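Local atomic coordinates of 7,8-dihydro-6-hydroxymethylpterin pyrophosphokinase-dihydropteroate synthase (Plasmodium falciparum, PDB entry 6JWS), a protein that probably catalyses two successive steps of folate biosynthesis, pyrophosphorylating hydroxymethyldihydropterin with ATP and then condensing the product with 4-aminobenzoate to give dihydropteroate. Residues Lys388-Gly393 with Gly425-Asp430; Leu395-Asp400 with Ile429-Glu434; Arg413-Met418 with Val453-Leu458; Gly605-Arg610 with Arg686-Leu691. The protein carries 1 engineered substitution. All blocks are in the same frame, centred on the assembly; numbering follows the deposited sequence.

Contact 1. Residues Lys388-Gly393 with Gly425-Asp430; sequences KTNIVG and GASVID
V392 and G393 pair with V428 and I429 in neighbouring parallel strands of the TIM barrel, the dihydropteroate synthase half of the enzyme; A426 and S427 lead in. Strand 390-396, helix 411-424 and strand 428-432 form one beta-alpha-beta crossover, and segment 425-430 is where the chain leaves the helix and enters the sheet. G425 ends that helix in a Schellman motif; its positive phi of 113° suits a residue without a side chain. The strands then zip together around V392: V428 N donates to I391 O at 3.2 Å, G393 N to V428 O at 2.8 Å, and D430 N to G393 O at 2.8 Å. I391 O is gripped twice, because S427 N also reaches it at 3.0 Å, both donors lying in its carbonyl plane.

On one face of the sheet V392 and V428 lie side by side and point the same way. V392 sets CG1 anti to its own nitrogen (chi1 -179°), which places that methyl 3.8 Å from V428 CG1 and also against D430 CB. On the other face, G393 carries no side chain, and A426 CB and I429 CD1 take up the room beside it; the small methyl of A426 sits 4.1 Å from G393 N. Just before the paired residues a water bridges the segments, accepting from I391 N at 3.1 Å and donating to G425 O at 3.2 Å.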
loop_
_atom_site.group_PDB
_atom_site.type_symbol
_atom_site.label_atom_id
_atom_site.label_comp_id
_atom_site.label_asym_id
_atom_site.label_seq_id
_atom_site.Cartn_x
_atom_site.Cartn_y
_atom_site.Cartn_z
ATOM N N LYS B 388 7.664 12.775 -1.756
ATOM C CA LYS B 388 7.783 12.805 -0.309
ATOM C C LYS B 388 6.453 13.198 0.331
ATOM O O LYS B 388 5.794 14.118 -0.135
ATOM C CB LYS B 388 8.849 13.842 0.057
ATOM C CG LYS B 388 9.496 13.659 1.417
ATOM C CD LYS B 388 9.666 14.979 2.154
ATOM C CE LYS B 388 10.732 14.894 3.228
ATOM N NZ LYS B 388 10.337 15.633 4.451
ATOM N N THR B 389 6.087 12.514 1.419
ATOM C CA THR B 389 5.001 12.910 2.300
ATOM C C THR B 389 5.586 13.722 3.456
ATOM O O THR B 389 6.257 13.170 4.328
ATOM C CB THR B 389 4.210 11.682 2.773
ATOM O OG1 THR B 389 3.660 11.039 1.625
ATOM C CG2 THR B 389 3.082 12.010 3.728
ATOM N N ASN B 390 5.341 15.040 3.435
ATOM C CA ASN B 390 5.844 15.975 4.428
ATOM C C ASN B 390 4.872 16.068 5.610
ATOM O O ASN B 390 3.648 16.059 5.434
ATOM C CB ASN B 390 6.053 17.370 3.822
ATOM C CG ASN B 390 7.159 17.425 2.789
ATOM O OD1 ASN B 390 8.333 17.217 3.106
ATOM N ND2 ASN B 390 6.799 17.657 1.535
ATOM N N ILE B 391 5.431 16.182 6.820
ATOM C CA ILE B 391 4.621 16.339 8.011
ATOM C C ILE B 391 4.454 17.823 8.319
ATOM O O ILE B 391 5.427 18.577 8.373
ATOM C CB ILE B 391 5.218 15.579 9.202
ATOM C CG1 ILE B 391 5.151 14.069 8.961
ATOM C CG2 ILE B 391 4.466 15.971 10.472
ATOM C CD1 ILE B 391 5.958 13.241 9.934
ATOM N N VAL B 392 3.194 18.241 8.465
ATOM C CA VAL B 392 2.898 19.597 8.888
ATOM C C VAL B 392 2.387 19.495 10.317
ATOM O O VAL B 392 1.347 18.888 10.554
ATOM C CB VAL B 392 1.854 20.272 7.967
ATOM C CG1 VAL B 392 1.586 21.709 8.413
ATOM C CG2 VAL B 392 2.299 20.256 6.506
ATOM N N GLY B 393 3.167 20.018 11.267
ATOM C CA GLY B 393 2.788 19.953 12.678
ATOM C C GLY B 393 1.868 21.115 13.059
ATOM O O GLY B 393 2.051 22.236 12.585
ATOM N N GLY B 425 10.328 15.916 13.846
ATOM C CA GLY B 425 10.509 15.657 12.422
ATOM C C GLY B 425 9.500 16.368 11.504
ATOM O O GLY B 425 9.389 16.028 10.328
ATOM N N ALA B 426 8.757 17.354 12.016
ATOM C CA ALA B 426 7.910 18.172 11.157
ATOM C C ALA B 426 8.757 19.026 10.211
ATOM O O ALA B 426 9.721 19.658 10.630
ATOM C CB ALA B 426 7.032 19.041 12.016
ATOM N N SER B 427 8.358 19.085 8.935
ATOM C CA SER B 427 8.992 19.944 7.946
ATOM C C SER B 427 8.322 21.323 7.926
ATOM O O SER B 427 8.907 22.319 7.476
ATOM C CB SER B 427 8.869 19.318 6.562
ATOM O OG SER B 427 9.357 17.997 6.565
ATOM N N VAL B 428 7.044 21.339 8.305
ATOM C CA VAL B 428 6.271 22.566 8.307
ATOM C C VAL B 428 5.587 22.658 9.654
ATOM O O VAL B 428 5.210 21.638 10.225
ATOM C CB VAL B 428 5.241 22.626 7.159
ATOM C CG1 VAL B 428 4.411 23.911 7.221
ATOM C CG2 VAL B 428 5.916 22.523 5.801
ATOM N N ILE B 429 5.442 23.887 10.145
ATOM C CA ILE B 429 4.563 24.153 11.270
ATOM C C ILE B 429 3.425 25.034 10.773
ATOM O O ILE B 429 3.708 26.090 10.189
ATOM C CB ILE B 429 5.307 24.863 12.415
ATOM C CG1 ILE B 429 6.608 24.163 12.806
ATOM C CG2 ILE B 429 4.374 25.063 13.607
ATOM C CD1 ILE B 429 6.439 22.698 13.110
ATOM N N ASP B 430 2.179 24.598 11.066
ATOM C CA ASP B 430 0.955 25.343 10.797
ATOM C C ASP B 430 0.468 25.989 12.093
ATOM O O ASP B 430 0.002 25.316 13.018
ATOM C CB ASP B 430 -0.143 24.466 10.172
ATOM C CG ASP B 430 -1.339 25.220 9.573
ATOM O OD1 ASP B 430 -1.116 26.242 8.874
ATOM O OD2 ASP B 430 -2.509 24.757 9.769
HETATM O O HOH W 1 8.424 15.769 7.263
#

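Contact 2. Residues Leu395-Asp400 with Ile429-Glu434; sequences LNVNYD and IDIGGE
L395 and N396 run parallel to I431 and G432, held by L395 N to D430 O (2.8 Å), G432 N to L395 O (3.0 Å) and V397 N to G432 O (2.9 Å), the last nearly straight at 174°. This is the final part of a TIM-barrel strand pair. N396 occupies the N-cap position of helix 397-402, so V397 N completes the sheet ladder just as its chain begins to coil, and D400 N closes the first helical turn on N396 O.

Branched aliphatic residues suit the face turned to the outer helices. L395 and I431 lie side by side there, pointing the same way, with L395 CD2 3.8 Å from I431 CD1. I431 is fully extended, CG1 opposite its nitrogen (chi1 -170°), which carries the CG1-CD1 arm alongside the leucine. V397 comes across this arm at a slant, CG2 being 4.1 Å from I431 CG1. G432 and G433 add only backbone to the contact; G432 gives its N-H to L395 O and takes V397 N on its carbonyl.

D430 points to the opposite face from I431, into the barrel, where bound pteroic acid is about 5 Å from its side chain. Outside the barrel wall, M418 and R417 of helix 411-424 cover L395, V455 of helix 448-464 packs on I431, L451 of the same helix reaches V397, and strand 478-482 continues the sheet beyond I431.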
loop_
_atom_site.group_PDB
_atom_site.type_symbol
_atom_site.label_atom_id
_atom_site.label_comp_id
_atom_site.label_asym_id
_atom_site.label_seq_id
_atom_site.Cartn_x
_atom_site.Cartn_y
_atom_site.Cartn_z
ATOM N N LEU B 395 0.002 23.838 15.384
ATOM C CA LEU B 395 -0.005 24.638 16.600
ATOM C C LEU B 395 -1.240 25.533 16.605
ATOM O O LEU B 395 -1.263 26.560 15.949
ATOM C CB LEU B 395 1.268 25.484 16.703
ATOM C CG LEU B 395 1.326 26.334 17.974
ATOM C CD1 LEU B 395 1.577 25.463 19.194
ATOM C CD2 LEU B 395 2.403 27.401 17.872
ATOM N N ASN B 396 -2.265 25.116 17.337
ATOM C CA ASN B 396 -3.463 25.912 17.521
ATOM C C ASN B 396 -3.340 26.635 18.861
ATOM O O ASN B 396 -3.393 26.004 19.912
ATOM C CB ASN B 396 -4.720 25.040 17.489
ATOM C CG ASN B 396 -5.990 25.802 17.819
ATOM O OD1 ASN B 396 -6.086 27.003 17.596
ATOM N ND2 ASN B 396 -6.995 25.101 18.317
ATOM N N VAL B 397 -3.157 27.958 18.802
ATOM C CA VAL B 397 -2.839 28.721 19.998
ATOM C C VAL B 397 -4.033 28.721 20.961
ATOM O O VAL B 397 -3.856 28.470 22.155
ATOM C CB VAL B 397 -2.291 30.120 19.669
ATOM C CG1 VAL B 397 -2.039 30.935 20.944
ATOM C CG2 VAL B 397 -1.021 30.004 18.833
ATOM N N ASN B 398 -5.241 28.916 20.420
ATOM C CA ASN B 398 -6.468 28.774 21.186
ATOM C C ASN B 398 -6.447 27.489 22.009
ATOM O O ASN B 398 -6.617 27.536 23.230
ATOM C CB ASN B 398 -7.706 28.735 20.292
ATOM C CG ASN B 398 -8.528 30.002 20.355
ATOM O OD1 ASN B 398 -8.566 30.765 19.389
ATOM N ND2 ASN B 398 -9.193 30.230 21.478
ATOM N N TYR B 399 -6.284 26.344 21.327
ATOM C CA TYR B 399 -6.303 25.059 22.003
ATOM C C TYR B 399 -5.204 25.015 23.055
ATOM O O TYR B 399 -5.464 24.696 24.204
ATOM C CB TYR B 399 -6.113 23.873 21.052
ATOM C CG TYR B 399 -6.280 22.533 21.729
ATOM C CD1 TYR B 399 -7.544 21.994 21.953
ATOM C CD2 TYR B 399 -5.184 21.807 22.171
ATOM C CE1 TYR B 399 -7.715 20.767 22.586
ATOM C CE2 TYR B 399 -5.336 20.573 22.798
ATOM C CZ TYR B 399 -6.605 20.050 23.007
ATOM O OH TYR B 399 -6.756 18.837 23.626
ATOM N N ASP B 400 -3.988 25.350 22.636
ATOM C CA ASP B 400 -2.782 25.203 23.430
ATOM C C ASP B 400 -2.890 25.980 24.747
ATOM O O ASP B 400 -2.260 25.594 25.731
ATOM C CB ASP B 400 -1.574 25.680 22.622
ATOM C CG ASP B 400 -0.385 24.738 22.643
ATOM O OD1 ASP B 400 -0.517 23.608 22.087
ATOM O OD2 ASP B 400 0.676 25.147 23.198
ATOM N N ILE B 429 5.442 23.887 10.145
ATOM C CA ILE B 429 4.563 24.153 11.270
ATOM C C ILE B 429 3.425 25.034 10.773
ATOM O O ILE B 429 3.708 26.090 10.189
ATOM C CB ILE B 429 5.307 24.863 12.415
ATOM C CG1 ILE B 429 6.608 24.163 12.806
ATOM C CG2 ILE B 429 4.374 25.063 13.607
ATOM C CD1 ILE B 429 6.439 22.698 13.110
ATOM N N ASP B 430 2.179 24.598 11.066
ATOM C CA ASP B 430 0.955 25.343 10.797
ATOM C C ASP B 430 0.468 25.989 12.093
ATOM O O ASP B 430 0.002 25.316 13.018
ATOM C CB ASP B 430 -0.143 24.466 10.172
ATOM C CG ASP B 430 -1.339 25.220 9.573
ATOM O OD1 ASP B 430 -1.116 26.242 8.874
ATOM O OD2 ASP B 430 -2.509 24.757 9.769
ATOM N N ILE B 431 0.551 27.316 12.144
ATOM C CA ILE B 431 0.112 28.007 13.343
ATOM C C ILE B 431 -1.230 28.656 13.037
ATOM O O ILE B 431 -1.403 29.221 11.960
ATOM C CB ILE B 431 1.154 29.041 13.813
ATOM C CG1 ILE B 431 0.814 29.578 15.206
ATOM C CG2 ILE B 431 1.283 30.192 12.817
ATOM C CD1 ILE B 431 1.895 30.486 15.782
ATOM N N GLY B 432 -2.156 28.585 13.993
ATOM C CA GLY B 432 -3.410 29.304 13.862
ATOM C C GLY B 432 -3.930 29.832 15.199
ATOM O O GLY B 432 -3.585 29.312 16.269
ATOM N N GLY B 433 -4.765 30.879 15.102
ATOM C CA GLY B 433 -5.441 31.482 16.235
ATOM C C GLY B 433 -6.939 31.660 15.990
ATOM O O GLY B 433 -7.620 32.336 16.761
ATOM N N GLU B 434 -7.448 31.075 14.901
ATOM C CA GLU B 434 -8.885 30.967 14.681
ATOM C C GLU B 434 -9.251 29.498 14.480
ATOM O O GLU B 434 -8.969 28.915 13.431
ATOM C CB GLU B 434 -9.355 31.834 13.507
ATOM C CG GLU B 434 -9.780 33.242 13.907
ATOM C CD GLU B 434 -11.187 33.434 14.464
ATOM O OE1 GLU B 434 -12.066 32.583 14.197
ATOM O OE2 GLU B 434 -11.407 34.451 15.164
#

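Contact 3. Residues Arg413-Met418 with Val453-Leu458; sequences RAVQRM and VPVLQL
Rotation about the CA-CB bond of V415 (chi1 166°) turns CG2 away from its own carbonyl and out between V455 and L458, one helical turn apart on the facing helix. That methyl touches both residues: it meets V455 O at 3.5 Å and L458 CG at 3.8 Å, with the CB and CD2 of the leucine close by as well. M418 reaches V455 from one turn further along. CG beside the backbone N (chi1 -69°) and an extended chi2 carry SD to 4.0 Å from V455 CG1.

V455 in turn splays its two methyls over A414, CG2 lying 3.7 Å from A414 CB and CG1 only slightly farther off. Alanine suits this spot because a lone methyl lets the valine sit close to the backbone of helix 411-424. These two helices are consecutive members of the outer layer of the TIM barrel, each following its strand, and their short segments cross at -56° with axes 9.3 Å apart at closest approach. No hydrogen bond joins the two segments; apolar side chains and one thioether make the contact, together with the V455 carbonyl oxygen under the V415 methyl.

The contact continues past the two segments: F459, further along helix 448-464, packs on both V415 and M418. On the inner side L395 of strand 390-396 lies against M418 and V455.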
loop_
_atom_site.group_PDB
_atom_site.type_symbol
_atom_site.label_atom_id
_atom_site.label_comp_id
_atom_site.label_asym_id
_atom_site.label_seq_id
_atom_site.Cartn_x
_atom_site.Cartn_y
_atom_site.Cartn_z
ATOM N N ARG B 413 5.363 28.708 26.029
ATOM C CA ARG B 413 4.894 27.334 25.925
ATOM C C ARG B 413 4.603 27.023 24.452
ATOM O O ARG B 413 4.950 25.952 23.973
ATOM C CB ARG B 413 3.671 27.153 26.827
ATOM C CG ARG B 413 3.056 25.761 26.827
ATOM C CD ARG B 413 1.658 25.808 27.430
ATOM N NE ARG B 413 1.247 24.641 28.209
ATOM C CZ ARG B 413 0.795 23.494 27.699
ATOM N NH1 ARG B 413 0.699 23.335 26.388
ATOM N NH2 ARG B 413 0.443 22.505 28.504
ATOM N N ALA B 414 4.025 27.995 23.729
ATOM C CA ALA B 414 3.734 27.849 22.309
ATOM C C ALA B 414 5.024 27.580 21.540
ATOM O O ALA B 414 5.085 26.620 20.777
ATOM C CB ALA B 414 3.003 29.055 21.758
ATOM N N VAL B 415 6.049 28.413 21.780
ATOM C CA VAL B 415 7.284 28.333 21.019
ATOM C C VAL B 415 8.036 27.042 21.363
ATOM O O VAL B 415 8.647 26.416 20.494
ATOM C CB VAL B 415 8.124 29.613 21.201
ATOM C CG1 VAL B 415 9.555 29.453 20.706
ATOM C CG2 VAL B 415 7.461 30.786 20.501
ATOM N N GLN B 416 7.958 26.634 22.632
ATOM C CA GLN B 416 8.553 25.394 23.085
ATOM C C GLN B 416 7.994 24.244 22.244
ATOM O O GLN B 416 8.751 23.402 21.760
ATOM C CB GLN B 416 8.174 25.181 24.549
ATOM C CG GLN B 416 9.287 24.652 25.437
ATOM C CD GLN B 416 9.011 25.063 26.869
ATOM O OE1 GLN B 416 9.536 26.064 27.365
ATOM N NE2 GLN B 416 8.145 24.315 27.538
ATOM N N ARG B 417 6.660 24.212 22.103
ATOM C CA ARG B 417 5.939 23.210 21.331
ATOM C C ARG B 417 6.409 23.210 19.873
ATOM O O ARG B 417 6.585 22.144 19.293
ATOM C CB ARG B 417 4.429 23.417 21.472
ATOM C CG ARG B 417 3.574 22.386 20.749
ATOM C CD ARG B 417 3.752 20.945 21.198
ATOM N NE ARG B 417 2.947 20.044 20.376
ATOM C CZ ARG B 417 3.342 18.851 19.926
ATOM N NH1 ARG B 417 4.547 18.386 20.224
ATOM N NH2 ARG B 417 2.527 18.130 19.175
ATOM N N MET B 418 6.655 24.400 19.306
ATOM C CA MET B 418 7.158 24.520 17.946
ATOM C C MET B 418 8.529 23.868 17.813
ATOM O O MET B 418 8.804 23.236 16.794
ATOM C CB MET B 418 7.233 25.976 17.479
ATOM C CG MET B 418 5.860 26.572 17.300
ATOM S SD MET B 418 5.836 28.339 16.950
ATOM C CE MET B 418 6.610 28.372 15.333
ATOM N N VAL B 453 0.524 36.531 16.281
ATOM C CA VAL B 453 1.710 37.310 15.942
ATOM C C VAL B 453 2.753 37.241 17.066
ATOM O O VAL B 453 3.912 36.935 16.779
ATOM C CB VAL B 453 1.407 38.740 15.440
ATOM C CG1 VAL B 453 2.684 39.560 15.291
ATOM C CG2 VAL B 453 0.655 38.721 14.106
ATOM N N PRO B 454 2.420 37.462 18.370
ATOM C CA PRO B 454 3.435 37.394 19.431
ATOM C C PRO B 454 4.191 36.063 19.412
ATOM O O PRO B 454 5.426 36.035 19.522
ATOM C CB PRO B 454 2.652 37.611 20.751
ATOM C CG PRO B 454 1.388 38.351 20.313
ATOM C CD PRO B 454 1.095 37.831 18.911
ATOM N N VAL B 455 3.444 34.961 19.247
ATOM C CA VAL B 455 4.047 33.637 19.178
ATOM C C VAL B 455 5.064 33.590 18.042
ATOM O O VAL B 455 6.201 33.148 18.245
ATOM C CB VAL B 455 2.995 32.529 19.011
ATOM C CG1 VAL B 455 3.654 31.218 18.610
ATOM C CG2 VAL B 455 2.190 32.349 20.295
ATOM N N LEU B 456 4.662 34.078 16.862
ATOM C CA LEU B 456 5.531 33.977 15.699
ATOM C C LEU B 456 6.766 34.849 15.882
ATOM O O LEU B 456 7.833 34.477 15.382
ATOM C CB LEU B 456 4.777 34.360 14.422
ATOM C CG LEU B 456 3.850 33.280 13.864
ATOM C CD1 LEU B 456 3.022 33.816 12.709
ATOM C CD2 LEU B 456 4.637 32.047 13.447
ATOM N N GLN B 457 6.581 36.010 16.543
ATOM C CA GLN B 457 7.652 36.950 16.852
ATOM C C GLN B 457 8.671 36.310 17.802
ATOM O O GLN B 457 9.868 36.384 17.559
ATOM C CB GLN B 457 7.080 38.247 17.437
ATOM C CG GLN B 457 6.755 39.300 16.387
ATOM C CD GLN B 457 5.811 40.380 16.859
ATOM O OE1 GLN B 457 5.168 40.283 17.908
ATOM N NE2 GLN B 457 5.693 41.423 16.050
ATOM N N LEU B 458 8.196 35.672 18.874
ATOM C CA LEU B 458 9.061 34.983 19.821
ATOM C C LEU B 458 9.789 33.824 19.131
ATOM O O LEU B 458 10.982 33.613 19.360
ATOM C CB LEU B 458 8.211 34.521 21.014
ATOM C CG LEU B 458 8.959 33.831 22.161
ATOM C CD1 LEU B 458 10.083 34.704 22.697
ATOM C CD2 LEU B 458 8.018 33.457 23.297
#

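Contact 4. Residues Gly605-Arg610 with Arg686-Leu691; sequences GYSRKR and RVHDVL. With MG (magnesium ion), chain O; PT1 (pteroic acid), chain I.
R608 and D689 form a side-on salt bridge, NH2 to OD1 at 2.7 Å and NE to OD2 at 3.1 Å, each carboxylate oxygen met on its syn side. The two planes are turned 45° apart, so the grip is twisted. OD1 also binds the magnesium ion at 2.3 Å, with E692, M648 O and two waters completing the site.

Apart from the salt bridge, S607 OG and H688 ND1 share a hydrogen bond of 2.8 Å, at the edge of the imidazole. A water links S607 OG to D689 OD2.

In stacking contacts, R608 CD lies over the H688 ring, 4.0 Å from its centroid as a CH-pi contact, while H688 CB sits over the guanidinium; ring and guanidinium are nearly parallel, 10° apart. R608 gets there from a type II turn, Y606 to K609, in the loop that follows strand 603-604 at the active-site end of the TIM barrel.

Ligand contacts flank this pair. K609, extended alongside pteroic acid, gives NZ to its O1 at 2.6 Å and to G605 O at 2.7 Å, besides L578 O. G605 has no side chain to occupy the place of O1. R610 suits the ligand carboxylate, which it holds through its backbone N, NE and NH2. R686 lays one guanidinium face against the pterin, with pteroic acid N8 3.3 Å above the guanidinium plane, and D430 fixes R686 NE by a salt bridge.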
loop_
_atom_site.group_PDB
_atom_site.type_symbol
_atom_site.label_atom_id
_atom_site.label_comp_id
_atom_site.label_asym_id
_atom_site.label_seq_id
_atom_site.Cartn_x
_atom_site.Cartn_y
_atom_site.Cartn_z
ATOM N N GLY B 605 -5.664 17.244 5.926
ATOM C CA GLY B 605 -5.732 17.214 7.372
ATOM C C GLY B 605 -6.839 16.287 7.881
ATOM O O GLY B 605 -8.027 16.623 7.830
ATOM N N TYR B 606 -6.446 15.111 8.384
ATOM C CA TYR B 606 -7.379 14.137 8.925
ATOM C C TYR B 606 -7.244 14.067 10.445
ATOM O O TYR B 606 -8.059 13.437 11.114
ATOM C CB TYR B 606 -7.035 12.749 8.376
ATOM C CG TYR B 606 -5.604 12.331 8.619
ATOM C CD1 TYR B 606 -5.176 11.853 9.859
ATOM C CD2 TYR B 606 -4.683 12.386 7.589
ATOM C CE1 TYR B 606 -3.853 11.480 10.065
ATOM C CE2 TYR B 606 -3.364 12.009 7.778
ATOM C CZ TYR B 606 -2.950 11.536 9.010
ATOM O OH TYR B 606 -1.628 11.200 9.156
ATOM N N SER B 607 -6.193 14.693 10.972
ATOM C CA SER B 607 -5.724 14.438 12.324
ATOM C C SER B 607 -6.812 14.689 13.368
ATOM O O SER B 607 -7.298 15.811 13.530
ATOM C CB SER B 607 -4.480 15.254 12.618
ATOM O OG SER B 607 -3.913 14.885 13.862
ATOM N N ARG B 608 -7.152 13.618 14.090
ATOM C CA ARG B 608 -8.021 13.625 15.252
ATOM C C ARG B 608 -9.444 14.033 14.890
ATOM O O ARG B 608 -10.175 14.463 15.764
ATOM C CB ARG B 608 -7.447 14.489 16.375
ATOM C CG ARG B 608 -6.163 13.937 16.990
ATOM C CD ARG B 608 -5.738 14.825 18.140
ATOM N NE ARG B 608 -4.465 14.378 18.701
ATOM C CZ ARG B 608 -3.810 14.992 19.698
ATOM N NH1 ARG B 608 -4.322 16.076 20.255
ATOM N NH2 ARG B 608 -2.648 14.522 20.134
ATOM N N LYS B 609 -9.858 13.842 13.637
ATOM C CA LYS B 609 -11.189 14.260 13.219
ATOM C C LYS B 609 -12.190 13.143 13.499
ATOM O O LYS B 609 -11.824 11.969 13.564
ATOM C CB LYS B 609 -11.193 14.669 11.740
ATOM C CG LYS B 609 -10.335 15.890 11.434
ATOM C CD LYS B 609 -10.500 16.514 10.070
ATOM C CE LYS B 609 -9.846 17.892 10.093
ATOM N NZ LYS B 609 -9.714 18.509 8.751
ATOM N N ARG B 610 -13.466 13.530 13.586
ATOM C CA ARG B 610 -14.546 12.635 13.962
ATOM C C ARG B 610 -14.664 11.452 13.004
ATOM O O ARG B 610 -15.019 10.363 13.436
ATOM C CB ARG B 610 -15.870 13.405 13.990
ATOM C CG ARG B 610 -16.056 14.342 15.176
ATOM C CD ARG B 610 -17.202 15.299 14.848
ATOM N NE ARG B 610 -16.994 16.141 13.663
ATOM C CZ ARG B 610 -17.908 16.918 13.068
ATOM N NH1 ARG B 610 -19.147 16.986 13.539
ATOM N NH2 ARG B 610 -17.575 17.624 11.996
ATOM N N ARG B 686 -1.220 17.142 7.730
ATOM C CA ARG B 686 -1.301 18.126 8.794
ATOM C C ARG B 686 -1.705 17.370 10.051
ATOM O O ARG B 686 -2.816 16.842 10.102
ATOM C CB ARG B 686 -2.373 19.171 8.433
ATOM C CG ARG B 686 -2.471 20.349 9.391
ATOM C CD ARG B 686 -3.643 21.230 8.971
ATOM N NE ARG B 686 -3.841 22.293 9.936
ATOM C CZ ARG B 686 -4.643 22.223 10.993
ATOM N NH1 ARG B 686 -5.378 21.147 11.213
ATOM N NH2 ARG B 686 -4.749 23.265 11.800
ATOM N N VAL B 687 -0.798 17.282 11.028
ATOM C CA VAL B 687 -1.020 16.338 12.112
ATOM C C VAL B 687 -0.719 16.980 13.469
ATOM O O VAL B 687 0.126 17.886 13.574
ATOM C CB VAL B 687 -0.227 15.025 11.897
ATOM C CG1 VAL B 687 -0.618 14.310 10.600
ATOM C CG2 VAL B 687 1.289 15.238 11.974
ATOM N N HIS B 688 -1.415 16.505 14.512
ATOM C CA HIS B 688 -1.070 16.881 15.880
ATOM C C HIS B 688 0.080 16.024 16.423
ATOM O O HIS B 688 0.814 16.459 17.304
ATOM C CB HIS B 688 -2.256 16.684 16.827
ATOM C CG HIS B 688 -3.456 17.493 16.484
ATOM N ND1 HIS B 688 -4.433 17.024 15.613
ATOM C CD2 HIS B 688 -3.859 18.717 16.904
ATOM C CE1 HIS B 688 -5.394 17.924 15.517
ATOM N NE2 HIS B 688 -5.060 18.974 16.289
ATOM N N ASP B 689 0.204 14.785 15.938
ATOM C CA ASP B 689 1.061 13.784 16.560
ATOM C C ASP B 689 2.277 13.560 15.658
ATOM O O ASP B 689 2.294 12.648 14.841
ATOM C CB ASP B 689 0.235 12.545 16.917
ATOM C CG ASP B 689 -0.950 12.833 17.844
ATOM O OD1 ASP B 689 -0.720 12.954 19.067
ATOM O OD2 ASP B 689 -2.117 12.929 17.349
ATOM N N VAL B 690 3.290 14.423 15.810
ATOM C CA VAL B 690 4.387 14.516 14.865
ATOM C C VAL B 690 5.329 13.318 15.052
ATOM O O VAL B 690 5.722 12.695 14.063
ATOM C CB VAL B 690 5.135 15.861 14.979
ATOM C CG1 VAL B 690 6.365 15.890 14.079
ATOM C CG2 VAL B 690 4.246 17.061 14.678
ATOM N N LEU B 691 5.674 12.994 16.315
ATOM C CA LEU B 691 6.617 11.921 16.593
ATOM C C LEU B 691 6.030 10.607 16.091
ATOM O O LEU B 691 6.731 9.797 15.497
ATOM C CB LEU B 691 6.904 11.847 18.099
ATOM C CG LEU B 691 7.734 10.635 18.528
ATOM C CD1 LEU B 691 8.636 10.977 19.722
ATOM C CD2 LEU B 691 6.835 9.417 18.836
HETATM MG MG MG O . 0.825 12.470 20.696
HETATM C C2 PT1 I . -7.523 21.107 7.324
HETATM C C3 PT1 I . -7.690 21.893 8.547
HETATM C C5 PT1 I . -7.042 23.209 8.570
HETATM N N6 PT1 I . -8.392 21.458 9.621
HETATM C C7 PT1 I . -6.248 22.846 6.338
HETATM N N9 PT1 I . -6.347 23.617 7.470
HETATM C C10 PT1 I . -8.520 22.264 10.708
HETATM N N11 PT1 I . -5.552 23.295 5.232
HETATM C C12 PT1 I . -7.933 23.523 10.722
HETATM C C21 PT1 I . -13.921 17.160 12.488
HETATM O O22 PT1 I . -13.692 16.435 13.495
HETATM O O1 PT1 I . -8.092 19.899 7.231
HETATM N N4 PT1 I . -6.813 21.609 6.290
HETATM N N8 PT1 I . -7.201 23.958 9.675
HETATM C C13 PT1 I . -9.344 21.780 11.872
HETATM N N14 PT1 I . -10.776 21.785 11.468
HETATM C C15 PT1 I . -11.542 20.693 11.703
HETATM C C16 PT1 I . -12.600 20.369 10.827
HETATM C C17 PT1 I . -11.259 19.891 12.857
HETATM C C18 PT1 I . -13.377 19.215 11.091
HETATM C C19 PT1 I . -12.058 18.750 13.118
HETATM C C20 PT1 I . -13.102 18.403 12.223
HETATM O O23 PT1 I . -14.828 16.847 11.699
HETATM O O HOH W 2 -2.781 12.722 14.940
HETATM O O HOH W 3 2.216 11.667 22.477
HETATM O O HOH W 4 2.635 13.265 19.795
#

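Overall arrangement
Contacts 1 and 2 are successive portions of one strand pair, 390-396 with 428-432, their centres 15 Å apart and I429 and D430 common to both. Contact 3 lies outside that wall, its centre about 10 Å from that of contact 2, and joins it through I431 CD1 and V455 CG1, 3.4 Å apart. On the other side, strand 684-687 is next to 390-396 in the sheet, and the centres of contacts 4 and 1 are about 11 Å apart. A polar link to the pterin pocket is D430 OD2 to R686 NE, 2.8 Å, joining contacts 1 and 2 to the arginine that faces pteroic acid. The centres of contacts 3 and 4 are about 20 Å apart.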